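Local structure of activator of Hsp90 ATPase homologue 1/2-like C-terminal domain-containing protein (Rhodobacter sphaeroides, 3PU2) at residues E16-F21 / E118-V123; W41-G46 / Y147-V152; G60-V65 / R74-R79; A31-A36 / F54-G59. The protein is of unknown function, but belongs to the AHA1 family of the SRPBCC superfamily and may be related to activators of the Hsp90 ATPase. One frame throughout, in Å; residues are numbered along the deposited sequence.

Contact 1: E16-F21 / E118-V123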
loop_
_atom_site.group_PDB
_atom_site.type_symbol
_atom_site.label_atom_id
_atom_site.label_comp_id
_atom_site.label_asym_id
_atom_site.label_seq_id
_atom_site.Cartn_x
_atom_site.Cartn_y
_atom_site.Cartn_z
ATOM N N GLU A 16 0.077 -3.417 11.694
ATOM C CA GLU A 16 -0.074 -4.595 10.856
ATOM C C GLU A 16 -1.476 -4.710 10.271
ATOM O O GLU A 16 -2.449 -4.293 10.891
ATOM C CB GLU A 16 0.268 -5.842 11.680
ATOM C CG GLU A 16 1.753 -5.953 12.063
ATOM C CD GLU A 16 2.015 -6.912 13.223
ATOM O OE1 GLU A 16 1.305 -7.936 13.340
ATOM O OE2 GLU A 16 2.948 -6.644 14.012
ATOM N N PHE A 17 -1.569 -5.261 9.065
ATOM C CA PHE A 17 -2.853 -5.437 8.389
ATOM C C PHE A 17 -2.768 -6.712 7.562
ATOM O O PHE A 17 -1.685 -7.106 7.129
ATOM C CB PHE A 17 -3.157 -4.260 7.445
ATOM C CG PHE A 17 -3.130 -2.912 8.110
ATOM C CD1 PHE A 17 -4.251 -2.408 8.743
ATOM C CD2 PHE A 17 -1.968 -2.148 8.105
ATOM C CE1 PHE A 17 -4.223 -1.160 9.363
ATOM C CE2 PHE A 17 -1.929 -0.896 8.726
ATOM C CZ PHE A 17 -3.060 -0.405 9.354
ATOM N N ARG A 18 -3.912 -7.352 7.354
ATOM C CA ARG A 18 -3.985 -8.576 6.570
ATOM C C ARG A 18 -5.305 -8.556 5.815
ATOM O O ARG A 18 -6.326 -8.131 6.349
ATOM C CB ARG A 18 -3.922 -9.808 7.481
ATOM C CG ARG A 18 -2.637 -9.926 8.296
ATOM C CD ARG A 18 -2.459 -11.322 8.873
ATOM N NE ARG A 18 -3.448 -11.632 9.900
ATOM C CZ ARG A 18 -3.529 -12.800 10.532
ATOM N NH1 ARG A 18 -2.676 -13.774 10.241
ATOM N NH2 ARG A 18 -4.456 -12.989 11.462
ATOM N N ARG A 19 -5.289 -9.017 4.576
ATOM C CA ARG A 19 -6.498 -9.020 3.774
ATOM C C ARG A 19 -6.459 -10.110 2.706
ATOM O O ARG A 19 -5.429 -10.344 2.081
ATOM C CB ARG A 19 -6.664 -7.644 3.126
ATOM C CG ARG A 19 -7.721 -7.549 2.031
ATOM C CD ARG A 19 -9.117 -7.182 2.544
ATOM N NE ARG A 19 -9.779 -6.328 1.562
ATOM C CZ ARG A 19 -10.875 -6.635 0.883
ATOM N NH1 ARG A 19 -11.482 -7.800 1.066
ATOM N NH2 ARG A 19 -11.359 -5.766 0.008
ATOM N N HIS A 20 -7.590 -10.777 2.505
ATOM C CA HIS A 20 -7.689 -11.834 1.511
ATOM C C HIS A 20 -8.047 -11.237 0.154
ATOM O O HIS A 20 -8.751 -10.234 0.068
ATOM C CB HIS A 20 -8.763 -12.832 1.923
ATOM C CG HIS A 20 -8.884 -14.001 0.998
ATOM N ND1 HIS A 20 -7.918 -14.979 0.907
ATOM C CD2 HIS A 20 -9.855 -14.345 0.120
ATOM C CE1 HIS A 20 -8.290 -15.878 0.012
ATOM N NE2 HIS A 20 -9.460 -15.516 -0.480
ATOM N N PHE A 21 -7.563 -11.861 -0.909
ATOM C CA PHE A 21 -7.816 -11.388 -2.258
ATOM C C PHE A 21 -8.014 -12.609 -3.142
ATOM O O PHE A 21 -7.242 -13.565 -3.072
ATOM C CB PHE A 21 -6.620 -10.568 -2.783
ATOM C CG PHE A 21 -6.564 -9.149 -2.273
ATOM C CD1 PHE A 21 -7.458 -8.188 -2.742
ATOM C CD2 PHE A 21 -5.638 -8.776 -1.308
ATOM C CE1 PHE A 21 -7.430 -6.878 -2.253
ATOM C CE2 PHE A 21 -5.607 -7.474 -0.814
ATOM C CZ PHE A 21 -6.505 -6.527 -1.288
ATOM N N GLU A 118 -3.313 -13.970 0.427
ATOM C CA GLU A 118 -3.493 -13.160 1.617
ATOM C C GLU A 118 -2.370 -12.139 1.610
ATOM O O GLU A 118 -1.204 -12.501 1.471
ATOM C CB GLU A 118 -3.401 -13.990 2.896
ATOM C CG GLU A 118 -3.349 -13.117 4.146
ATOM C CD GLU A 118 -3.316 -13.916 5.427
ATOM O OE1 GLU A 118 -2.870 -15.083 5.377
ATOM O OE2 GLU A 118 -3.720 -13.375 6.482
ATOM N N LEU A 119 -2.722 -10.865 1.743
ATOM C CA LEU A 119 -1.723 -9.805 1.761
ATOM C C LEU A 119 -1.476 -9.366 3.183
ATOM O O LEU A 119 -2.387 -8.877 3.857
ATOM C CB LEU A 119 -2.179 -8.594 0.945
ATOM C CG LEU A 119 -1.285 -7.342 1.001
ATOM C CD1 LEU A 119 0.080 -7.663 0.437
ATOM C CD2 LEU A 119 -1.900 -6.215 0.203
ATOM N N ALA A 120 -0.246 -9.569 3.643
ATOM C CA ALA A 120 0.150 -9.156 4.981
ATOM C C ALA A 120 0.994 -7.898 4.791
ATOM O O ALA A 120 1.980 -7.903 4.043
ATOM C CB ALA A 120 0.958 -10.245 5.658
HETATM N N MSE A 121 0.590 -6.817 5.454
HETATM C CA MSE A 121 1.289 -5.553 5.353
HETATM C C MSE A 121 1.656 -5.002 6.720
HETATM O O MSE A 121 0.868 -5.072 7.659
HETATM C CB MSE A 121 0.419 -4.545 4.606
HETATM C CG MSE A 121 0.990 -3.136 4.624
HETATM SE SE MSE A 121 0.106 -1.914 3.437
HETATM C CE MSE A 121 -0.170 -0.474 4.686
ATOM N N ALA A 122 2.861 -4.450 6.821
ATOM C CA ALA A 122 3.353 -3.870 8.066
ATOM C C ALA A 122 4.052 -2.546 7.776
ATOM O O ALA A 122 4.752 -2.397 6.758
ATOM C CB ALA A 122 4.321 -4.807 8.726
ATOM N N VAL A 123 3.872 -1.590 8.681
ATOM C CA VAL A 123 4.476 -0.283 8.524
ATOM C C VAL A 123 5.204 0.045 9.814
ATOM O O VAL A 123 4.581 0.113 10.873
ATOM C CB VAL A 123 3.395 0.797 8.245
ATOM C CG1 VAL A 123 4.044 2.135 7.967
ATOM C CG2 VAL A 123 2.556 0.385 7.066
#
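The Phe21 ring meets Leu119 at its edge: CE2 of Phe21 lies 4.0 Å from CB of Leu119, near the ring plane. Phe21 also packs edge-to-face with Tyr147 of helix 139-156. The Phe17 ring brings CD2 to 4.2 Å from CE of Met121, a selenomethionine. The guanidinium of Arg18 and the carboxylate of Glu118 are turned 35° apart. OE2 of Glu118 lies 3.8 Å from NE of Arg18 and well out of the guanidinium plane. This long salt bridge is one of charge alone, with no N-H aimed at the oxygen. Glu118 reaches Arg18 with an extended chain, its CG anti to the backbone N (chi1 170°).

The backbones are neighbouring antiparallel strands of the curved sheet of the Bet v 1-like fold. Phe17 with Met121 and Arg19 with Leu119 are the hydrogen-bonded pairs. N of Met121 gives an almost straight bond to O of Phe17 at 2.8 Å, and N of Leu119 does the same to O of Arg19. Phe17, Arg19, Leu119 and Met121 point to one face of the sheet, where helix 139-156 packs. Arg19 ends there in a salt bridge with Asp151. Arg18, Ala120 and Glu118 point to the other face.

Contact 2: W41-G46 / Y147-V152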
loop_
_atom_site.group_PDB
_atom_site.type_symbol
_atom_site.label_atom_id
_atom_site.label_comp_id
_atom_site.label_asym_id
_atom_site.label_seq_id
_atom_site.Cartn_x
_atom_site.Cartn_y
_atom_site.Cartn_z
ATOM N N TRP A 41 -7.010 1.610 -8.592
ATOM C CA TRP A 41 -7.576 1.154 -7.323
ATOM C C TRP A 41 -7.032 1.863 -6.091
ATOM O O TRP A 41 -7.784 2.171 -5.168
ATOM C CB TRP A 41 -7.384 -0.348 -7.136
ATOM C CG TRP A 41 -5.976 -0.780 -6.946
ATOM C CD1 TRP A 41 -5.062 -1.094 -7.926
ATOM C CD2 TRP A 41 -5.300 -0.960 -5.698
ATOM N NE1 TRP A 41 -3.863 -1.459 -7.356
ATOM C CE2 TRP A 41 -3.981 -1.385 -5.991
ATOM C CE3 TRP A 41 -5.676 -0.803 -4.358
ATOM C CZ2 TRP A 41 -3.040 -1.655 -4.989
ATOM C CZ3 TRP A 41 -4.729 -1.072 -3.360
ATOM C CH2 TRP A 41 -3.428 -1.492 -3.687
ATOM N N LEU A 42 -5.732 2.127 -6.075
ATOM C CA LEU A 42 -5.101 2.788 -4.935
ATOM C C LEU A 42 -5.264 4.310 -4.914
ATOM O O LEU A 42 -4.339 5.060 -5.222
ATOM C CB LEU A 42 -3.620 2.434 -4.892
ATOM C CG LEU A 42 -2.832 3.074 -3.749
ATOM C CD1 LEU A 42 -3.460 2.724 -2.403
ATOM C CD2 LEU A 42 -1.395 2.586 -3.829
ATOM N N PHE A 43 -6.455 4.746 -4.530
ATOM C CA PHE A 43 -6.788 6.158 -4.447
ATOM C C PHE A 43 -7.953 6.314 -3.480
ATOM O O PHE A 43 -8.676 5.355 -3.216
ATOM C CB PHE A 43 -7.198 6.668 -5.819
ATOM C CG PHE A 43 -8.448 6.047 -6.334
ATOM C CD1 PHE A 43 -9.687 6.643 -6.108
ATOM C CD2 PHE A 43 -8.399 4.849 -7.045
ATOM C CE1 PHE A 43 -10.868 6.057 -6.587
ATOM C CE2 PHE A 43 -9.577 4.243 -7.535
ATOM C CZ PHE A 43 -10.817 4.854 -7.303
ATOM N N ALA A 44 -8.126 7.513 -2.931
ATOM C CA ALA A 44 -9.244 7.748 -2.021
ATOM C C ALA A 44 -10.317 8.545 -2.766
ATOM O O ALA A 44 -10.093 9.008 -3.888
ATOM C CB ALA A 44 -8.783 8.494 -0.792
ATOM N N ARG A 45 -11.477 8.696 -2.133
ATOM C CA ARG A 45 -12.617 9.418 -2.701
ATOM C C ARG A 45 -12.285 10.872 -3.079
ATOM O O ARG A 45 -12.004 11.712 -2.211
ATOM C CB ARG A 45 -13.774 9.380 -1.690
ATOM C CG ARG A 45 -15.180 9.526 -2.280
ATOM C CD ARG A 45 -16.258 9.269 -1.216
ATOM N NE ARG A 45 -16.151 10.170 -0.065
ATOM C CZ ARG A 45 -16.325 11.490 -0.117
ATOM N NH1 ARG A 45 -16.619 12.079 -1.271
ATOM N NH2 ARG A 45 -16.206 12.223 0.983
ATOM N N GLY A 46 -12.324 11.156 -4.382
ATOM C CA GLY A 46 -12.037 12.495 -4.872
ATOM C C GLY A 46 -10.562 12.844 -5.025
ATOM O O GLY A 46 -10.214 14.003 -5.214
ATOM N N TYR A 147 -8.759 -1.399 -1.058
ATOM C CA TYR A 147 -8.786 -2.826 -1.351
ATOM C C TYR A 147 -10.107 -3.206 -2.004
ATOM O O TYR A 147 -10.147 -4.056 -2.903
ATOM C CB TYR A 147 -8.547 -3.645 -0.091
ATOM C CG TYR A 147 -7.143 -3.493 0.437
ATOM C CD1 TYR A 147 -6.072 -3.284 -0.433
ATOM C CD2 TYR A 147 -6.876 -3.549 1.806
ATOM C CE1 TYR A 147 -4.780 -3.136 0.045
ATOM C CE2 TYR A 147 -5.581 -3.399 2.291
ATOM C CZ TYR A 147 -4.548 -3.195 1.406
ATOM O OH TYR A 147 -3.275 -3.055 1.878
ATOM N N ARG A 148 -11.183 -2.557 -1.571
ATOM C CA ARG A 148 -12.488 -2.812 -2.163
ATOM C C ARG A 148 -12.360 -2.499 -3.657
ATOM O O ARG A 148 -12.827 -3.246 -4.504
ATOM C CB ARG A 148 -13.547 -1.924 -1.508
ATOM C CG ARG A 148 -14.967 -2.428 -1.682
ATOM C CD ARG A 148 -15.937 -1.709 -0.752
ATOM N NE ARG A 148 -15.708 -2.027 0.659
ATOM C CZ ARG A 148 -15.056 -1.243 1.513
ATOM N NH1 ARG A 148 -14.562 -0.082 1.107
ATOM N NH2 ARG A 148 -14.910 -1.621 2.776
ATOM N N HIS A 149 -11.706 -1.388 -3.973
ATOM C CA HIS A 149 -11.478 -1.009 -5.364
ATOM C C HIS A 149 -10.726 -2.123 -6.079
ATOM O O HIS A 149 -11.054 -2.482 -7.213
ATOM C CB HIS A 149 -10.625 0.252 -5.438
ATOM C CG HIS A 149 -11.310 1.477 -4.939
ATOM N ND1 HIS A 149 -10.618 2.570 -4.463
ATOM C CD2 HIS A 149 -12.622 1.803 -4.876
ATOM C CE1 HIS A 149 -11.474 3.516 -4.129
ATOM N NE2 HIS A 149 -12.696 3.077 -4.370
ATOM N N LEU A 150 -9.699 -2.641 -5.403
ATOM C CA LEU A 150 -8.856 -3.693 -5.945
ATOM C C LEU A 150 -9.657 -4.955 -6.209
ATOM O O LEU A 150 -9.422 -5.656 -7.202
ATOM C CB LEU A 150 -7.695 -3.982 -4.991
ATOM C CG LEU A 150 -6.653 -5.014 -5.441
ATOM C CD1 LEU A 150 -6.244 -4.753 -6.888
ATOM C CD2 LEU A 150 -5.450 -4.964 -4.507
ATOM N N ASP A 151 -10.611 -5.240 -5.325
ATOM C CA ASP A 151 -11.450 -6.420 -5.501
ATOM C C ASP A 151 -12.182 -6.341 -6.841
ATOM O O ASP A 151 -12.128 -7.279 -7.642
ATOM C CB ASP A 151 -12.484 -6.537 -4.374
ATOM C CG ASP A 151 -11.945 -7.254 -3.144
ATOM O OD1 ASP A 151 -11.084 -8.148 -3.300
ATOM O OD2 ASP A 151 -12.405 -6.939 -2.023
ATOM N N VAL A 152 -12.854 -5.215 -7.077
ATOM C CA VAL A 152 -13.618 -4.994 -8.305
ATOM C C VAL A 152 -12.778 -5.088 -9.573
ATOM O O VAL A 152 -13.251 -5.555 -10.614
ATOM C CB VAL A 152 -14.312 -3.601 -8.289
ATOM C CG1 VAL A 152 -15.186 -3.428 -9.517
ATOM C CG2 VAL A 152 -15.148 -3.457 -7.041
#
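One hydrogen bond joins His149 to Trp41. ND1 of His149 donates to O of Trp41 at 2.9 Å, in the carbonyl plane and on a lone pair. The acceptor lies close to the imidazole plane. The same oxygen also accepts from N of Phe43, the bond that closes an inverse gamma turn centred on Leu42. Two donors thus grip it.

The Phe43 ring lies over one face of the His149 ring as an offset stack, with centroids 4.3 Å apart and planes 9° from parallel. CZ of Phe43 comes 3.5 Å from CE1 of His149.

The 41-46 loop runs between helix 25-33 and strand 49-54, and the partner is the C-terminal helix 139-156 that packs on the sheet of the Bet v 1-like fold.

Apolar packing centres on Trp41. Its chi1 of 68° sets CG between the backbone N and the carbonyl carbon, and the indole lies alongside Leu150. CD1 of Leu150 sits over the five-membered ring, 3.9 Å from its centroid, in a CH-pi contact. CB of Leu42 lies over the opposite face. CZ3 of Trp41 meets CD1 of Tyr147 at 3.9 Å. NE1 of Trp41 is hydrogen-bonded to O of Ala31 in helix 25-33.

Contact 3: G60-V65 / R74-R79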
loop_
_atom_site.group_PDB
_atom_site.type_symbol
_atom_site.label_atom_id
_atom_site.label_comp_id
_atom_site.label_asym_id
_atom_site.label_seq_id
_atom_site.Cartn_x
_atom_site.Cartn_y
_atom_site.Cartn_z
ATOM N N GLY A 60 14.974 0.652 -6.620
ATOM C CA GLY A 60 13.899 1.271 -7.373
ATOM C C GLY A 60 13.308 2.524 -6.762
ATOM O O GLY A 60 13.319 2.716 -5.548
ATOM N N LEU A 61 12.783 3.379 -7.629
ATOM C CA LEU A 61 12.163 4.619 -7.208
ATOM C C LEU A 61 10.654 4.442 -7.122
ATOM O O LEU A 61 10.055 3.707 -7.900
ATOM C CB LEU A 61 12.490 5.752 -8.192
ATOM C CG LEU A 61 11.803 7.110 -7.964
ATOM C CD1 LEU A 61 11.894 7.523 -6.496
ATOM C CD2 LEU A 61 12.446 8.166 -8.856
ATOM N N ILE A 62 10.062 5.111 -6.145
ATOM C CA ILE A 62 8.630 5.096 -5.927
ATOM C C ILE A 62 8.228 6.554 -5.819
ATOM O O ILE A 62 8.735 7.278 -4.961
ATOM C CB ILE A 62 8.250 4.394 -4.603
ATOM C CG1 ILE A 62 8.291 2.879 -4.770
ATOM C CG2 ILE A 62 6.861 4.819 -4.174
ATOM C CD1 ILE A 62 8.037 2.146 -3.474
ATOM N N ARG A 63 7.328 6.982 -6.694
ATOM C CA ARG A 63 6.849 8.359 -6.678
ATOM C C ARG A 63 5.353 8.330 -6.977
ATOM O O ARG A 63 4.950 7.842 -8.028
ATOM C CB ARG A 63 7.611 9.185 -7.723
ATOM C CG ARG A 63 7.160 10.633 -7.870
ATOM C CD ARG A 63 7.032 11.327 -6.521
ATOM N NE ARG A 63 6.558 12.708 -6.658
ATOM C CZ ARG A 63 6.220 13.495 -5.637
ATOM N NH1 ARG A 63 6.296 13.047 -4.387
ATOM N NH2 ARG A 63 5.808 14.734 -5.866
ATOM N N GLN A 64 4.537 8.826 -6.046
ATOM C CA GLN A 64 3.079 8.835 -6.219
ATOM C C GLN A 64 2.470 10.196 -5.916
ATOM O O GLN A 64 2.858 10.864 -4.951
ATOM C CB GLN A 64 2.439 7.772 -5.318
ATOM C CG GLN A 64 3.007 6.380 -5.577
ATOM C CD GLN A 64 2.414 5.284 -4.696
ATOM O OE1 GLN A 64 2.519 5.326 -3.472
ATOM N NE2 GLN A 64 1.807 4.289 -5.327
ATOM N N VAL A 65 1.523 10.609 -6.755
ATOM C CA VAL A 65 0.848 11.889 -6.561
ATOM C C VAL A 65 -0.644 11.807 -6.806
ATOM O O VAL A 65 -1.103 11.347 -7.843
ATOM C CB VAL A 65 1.408 13.019 -7.496
ATOM C CG1 VAL A 65 0.688 14.366 -7.207
ATOM C CG2 VAL A 65 2.938 13.176 -7.288
ATOM N N ARG A 74 -0.976 15.800 -3.205
ATOM C CA ARG A 74 -0.499 15.102 -2.042
ATOM C C ARG A 74 0.332 13.971 -2.625
ATOM O O ARG A 74 -0.136 13.217 -3.489
ATOM C CB ARG A 74 -1.700 14.585 -1.227
ATOM C CG ARG A 74 -1.447 13.343 -0.397
ATOM C CD ARG A 74 -2.586 13.109 0.585
ATOM N NE ARG A 74 -3.889 12.918 -0.054
ATOM C CZ ARG A 74 -5.047 12.985 0.600
ATOM N NH1 ARG A 74 -5.057 13.245 1.902
ATOM N NH2 ARG A 74 -6.192 12.778 -0.034
ATOM N N GLY A 75 1.577 13.864 -2.183
ATOM C CA GLY A 75 2.403 12.814 -2.729
ATOM C C GLY A 75 3.389 12.184 -1.780
ATOM O O GLY A 75 3.563 12.616 -0.632
ATOM N N LEU A 76 4.051 11.151 -2.281
ATOM C CA LEU A 76 5.030 10.449 -1.490
ATOM C C LEU A 76 6.147 9.907 -2.371
ATOM O O LEU A 76 5.972 9.688 -3.566
ATOM C CB LEU A 76 4.350 9.321 -0.701
ATOM C CG LEU A 76 3.792 8.118 -1.451
ATOM C CD1 LEU A 76 4.945 7.208 -1.873
ATOM C CD2 LEU A 76 2.839 7.365 -0.541
ATOM N N THR A 77 7.303 9.723 -1.759
ATOM C CA THR A 77 8.466 9.202 -2.441
ATOM C C THR A 77 8.953 8.086 -1.548
ATOM O O THR A 77 8.653 8.061 -0.351
ATOM C CB THR A 77 9.576 10.245 -2.541
ATOM O OG1 THR A 77 8.995 11.541 -2.720
ATOM C CG2 THR A 77 10.470 9.940 -3.723
ATOM N N GLY A 78 9.694 7.160 -2.130
ATOM C CA GLY A 78 10.216 6.053 -1.361
ATOM C C GLY A 78 11.200 5.329 -2.241
ATOM O O GLY A 78 11.364 5.653 -3.424
ATOM N N ARG A 79 11.853 4.333 -1.665
ATOM C CA ARG A 79 12.836 3.563 -2.392
ATOM C C ARG A 79 12.547 2.092 -2.144
ATOM O O ARG A 79 12.205 1.716 -1.026
ATOM C CB ARG A 79 14.225 3.917 -1.852
ATOM C CG ARG A 79 15.348 3.865 -2.865
ATOM C CD ARG A 79 15.033 4.729 -4.072
ATOM N NE ARG A 79 16.151 5.588 -4.443
ATOM C CZ ARG A 79 16.238 6.233 -5.602
ATOM N NH1 ARG A 79 15.275 6.112 -6.506
ATOM N NH2 ARG A 79 17.288 7.003 -5.853
#
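Leu76 meets Ile62 and Gln64 on one face of the two strands. Its CD1 lies 3.8 Å from CG2 of Ile62 and 3.5 Å from OE1 of Gln64. Leu76 and Gln64 run side by side, pointing the same way. A chi1 of 69° puts CG of Leu76 between its backbone N and carbonyl carbon, and the two methyls lean toward the partner strand. An alanine in place of Leu76 would probably leave CG2 of Ile62 without the methyl it packs on and give the Gln64 side chain room to shift.

On the other face, CG2 of Thr77 packs against CD1 of Leu61 at 3.9 Å. NH1 of Arg63 gives a weak hydrogen bond, 3.5 Å long, to O of Leu76. The flat side of that guanidinium rests on CG2 of Val65.

The backbone positions these groups. Gln64 pairs with Leu76, and Ile62 with Gly78, as antiparallel hydrogen-bonded pairs. N of Gln64 reaches O of Leu76 at 3.0 Å, nearly straight at 169°. The bond from N of Ile62 to O of Gly78 is more bent, its donor above the carbonyl plane. Gly75 and Val65 form a non-hydrogen-bonded pair.

The two strands form a beta hairpin. Strand 49-54 flanks 61-67 on its outer side, and strand 88-93 borders 73-84.

Contact 4: A31-A36 / F54-G59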
loop_
_atom_site.group_PDB
_atom_site.type_symbol
_atom_site.label_atom_id
_atom_site.label_comp_id
_atom_site.label_asym_id
_atom_site.label_seq_id
_atom_site.Cartn_x
_atom_site.Cartn_y
_atom_site.Cartn_z
ATOM N N ALA A 31 -0.707 -6.106 -9.538
ATOM C CA ALA A 31 -1.630 -5.060 -9.124
ATOM C C ALA A 31 -0.964 -4.120 -8.135
ATOM O O ALA A 31 -1.135 -2.910 -8.211
ATOM C CB ALA A 31 -2.864 -5.682 -8.489
ATOM N N LEU A 32 -0.207 -4.693 -7.204
ATOM C CA LEU A 32 0.486 -3.939 -6.166
ATOM C C LEU A 32 1.760 -3.212 -6.600
ATOM O O LEU A 32 2.219 -2.294 -5.904
ATOM C CB LEU A 32 0.822 -4.875 -5.011
ATOM C CG LEU A 32 -0.378 -5.340 -4.190
ATOM C CD1 LEU A 32 -0.056 -6.626 -3.483
ATOM C CD2 LEU A 32 -0.737 -4.281 -3.176
ATOM N N THR A 33 2.317 -3.596 -7.749
ATOM C CA THR A 33 3.568 -2.994 -8.208
ATOM C C THR A 33 3.616 -2.410 -9.624
ATOM O O THR A 33 4.652 -1.895 -10.041
ATOM C CB THR A 33 4.719 -4.012 -8.094
ATOM O OG1 THR A 33 4.683 -4.896 -9.222
ATOM C CG2 THR A 33 4.583 -4.832 -6.803
ATOM N N SER A 34 2.519 -2.483 -10.367
ATOM C CA SER A 34 2.520 -1.939 -11.719
ATOM C C SER A 34 2.010 -0.496 -11.795
ATOM O O SER A 34 0.983 -0.152 -11.226
ATOM C CB SER A 34 1.695 -2.831 -12.640
ATOM O OG SER A 34 1.770 -2.363 -13.974
ATOM N N PRO A 35 2.743 0.375 -12.500
ATOM C CA PRO A 35 2.344 1.778 -12.637
ATOM C C PRO A 35 1.075 1.961 -13.463
ATOM O O PRO A 35 0.432 3.005 -13.393
ATOM C CB PRO A 35 3.558 2.412 -13.313
ATOM C CG PRO A 35 4.696 1.550 -12.820
ATOM C CD PRO A 35 4.122 0.180 -12.977
ATOM N N ALA A 36 0.719 0.956 -14.252
ATOM C CA ALA A 36 -0.478 1.046 -15.082
ATOM C C ALA A 36 -1.738 0.534 -14.373
ATOM O O ALA A 36 -2.853 0.852 -14.785
ATOM C CB ALA A 36 -0.266 0.277 -16.386
ATOM N N PHE A 54 6.764 3.407 -10.182
ATOM C CA PHE A 54 7.022 2.282 -9.293
ATOM C C PHE A 54 7.955 1.342 -10.054
ATOM O O PHE A 54 7.689 0.953 -11.200
ATOM C CB PHE A 54 5.711 1.575 -8.947
ATOM C CG PHE A 54 5.717 0.874 -7.613
ATOM C CD1 PHE A 54 5.228 1.502 -6.479
ATOM C CD2 PHE A 54 6.167 -0.432 -7.502
ATOM C CE1 PHE A 54 5.181 0.831 -5.251
ATOM C CE2 PHE A 54 6.124 -1.107 -6.279
ATOM C CZ PHE A 54 5.628 -0.472 -5.155
ATOM N N GLU A 55 9.070 1.012 -9.416
ATOM C CA GLU A 55 10.077 0.133 -9.990
ATOM C C GLU A 55 10.316 -0.896 -8.890
ATOM O O GLU A 55 11.008 -0.608 -7.919
ATOM C CB GLU A 55 11.338 0.950 -10.268
ATOM C CG GLU A 55 11.039 2.330 -10.867
ATOM C CD GLU A 55 12.284 3.200 -11.085
ATOM O OE1 GLU A 55 13.128 3.287 -10.169
ATOM O OE2 GLU A 55 12.407 3.812 -12.169
ATOM N N PRO A 56 9.731 -2.103 -9.019
ATOM C CA PRO A 56 9.862 -3.182 -8.027
ATOM C C PRO A 56 11.112 -4.057 -8.070
ATOM O O PRO A 56 11.013 -5.282 -8.190
ATOM C CB PRO A 56 8.592 -3.995 -8.245
ATOM C CG PRO A 56 8.473 -3.961 -9.709
ATOM C CD PRO A 56 8.787 -2.499 -10.077
ATOM N N HIS A 57 12.274 -3.415 -7.957
ATOM C CA HIS A 57 13.574 -4.083 -7.947
ATOM C C HIS A 57 14.475 -3.251 -7.048
ATOM O O HIS A 57 14.318 -2.035 -6.991
ATOM C CB HIS A 57 14.156 -4.174 -9.363
ATOM C CG HIS A 57 14.243 -2.863 -10.082
ATOM N ND1 HIS A 57 14.965 -1.792 -9.598
ATOM C CD2 HIS A 57 13.736 -2.468 -11.275
ATOM C CE1 HIS A 57 14.901 -0.793 -10.463
ATOM N NE2 HIS A 57 14.163 -1.178 -11.489
ATOM N N LYS A 58 15.408 -3.889 -6.338
ATOM C CA LYS A 58 16.299 -3.148 -5.436
ATOM C C LYS A 58 16.763 -1.796 -6.007
ATOM O O LYS A 58 17.128 -1.687 -7.185
ATOM C CB LYS A 58 17.521 -3.997 -5.055
ATOM C CG LYS A 58 18.347 -3.400 -3.908
ATOM C CD LYS A 58 19.561 -4.254 -3.530
ATOM C CE LYS A 58 19.160 -5.588 -2.912
ATOM N NZ LYS A 58 20.357 -6.411 -2.557
ATOM N N GLY A 59 16.719 -0.771 -5.154
ATOM C CA GLY A 59 17.128 0.576 -5.534
ATOM C C GLY A 59 16.066 1.339 -6.305
ATOM O O GLY A 59 16.221 2.523 -6.603
#
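Phe54 turns its side chain toward Thr33 and Pro35, near the end of helix 25-33. Its CB lies 4.0 Å from CG of Pro35. The chi1 of -152° carries CG roughly opposite the backbone N, and the ring passes along Thr33. CD2 of Phe54 comes 3.3 Å from O of Thr33, the carbonyl approaching the ring obliquely. CE2 of Phe54 packs on CB of Thr33 at 3.7 Å. At the tip, CZ of Phe54 reaches O of Leu32 at 3.9 Å; this oxygen lies over one ring face, offset toward the rim. CE1, on the opposite ring edge from CE2, touches CD1 of Ile62 in strand 61-67.

Replacing Phe54 by an alanine would probably open a gap beside CB of Thr33 and leave CD1 of Ile62 without this neighbour.

CG of Pro35 also lies 3.5 Å from the backbone O of Phe54. Pro56, the centre of an inverse gamma turn, extends the apolar contact: its CB meets CB of Thr33 at 3.9 Å, the two side chains crossing at about a right angle. OG1 of Thr33 is hydrogen-bonded to O of Trp29 one turn earlier.

No hydrogen bond crosses between 31-36 and 54-59. Leu89 of strand 88-93 also touches Phe54 and Pro56. The contact packs the C-terminal end of a short helix against the turn between two antiparallel strands in the Bet v 1-like fold.

In the fold
Contacts 1 and 3 are strand pairs of the same antiparallel sheet, with centres about 20 Å apart on opposite sides of the chain's centre. Contact 2 ties the loop after helix 25-33 to helix 139-156. Contact 4 sets the end of helix 25-33 against the turn before strand 61-67. Contacts 1 and 2 touch through Phe21 and Tyr147, and their segments alternate along the chain, as do those of contacts 2 and 4. Contacts 3 and 4 come in series, their centres about 11 Å apart, and touch at Ile62 and Phe54. Contact 1 thus pairs an early strand with a late one, while contacts 2 and 4 each join a helix to a loop.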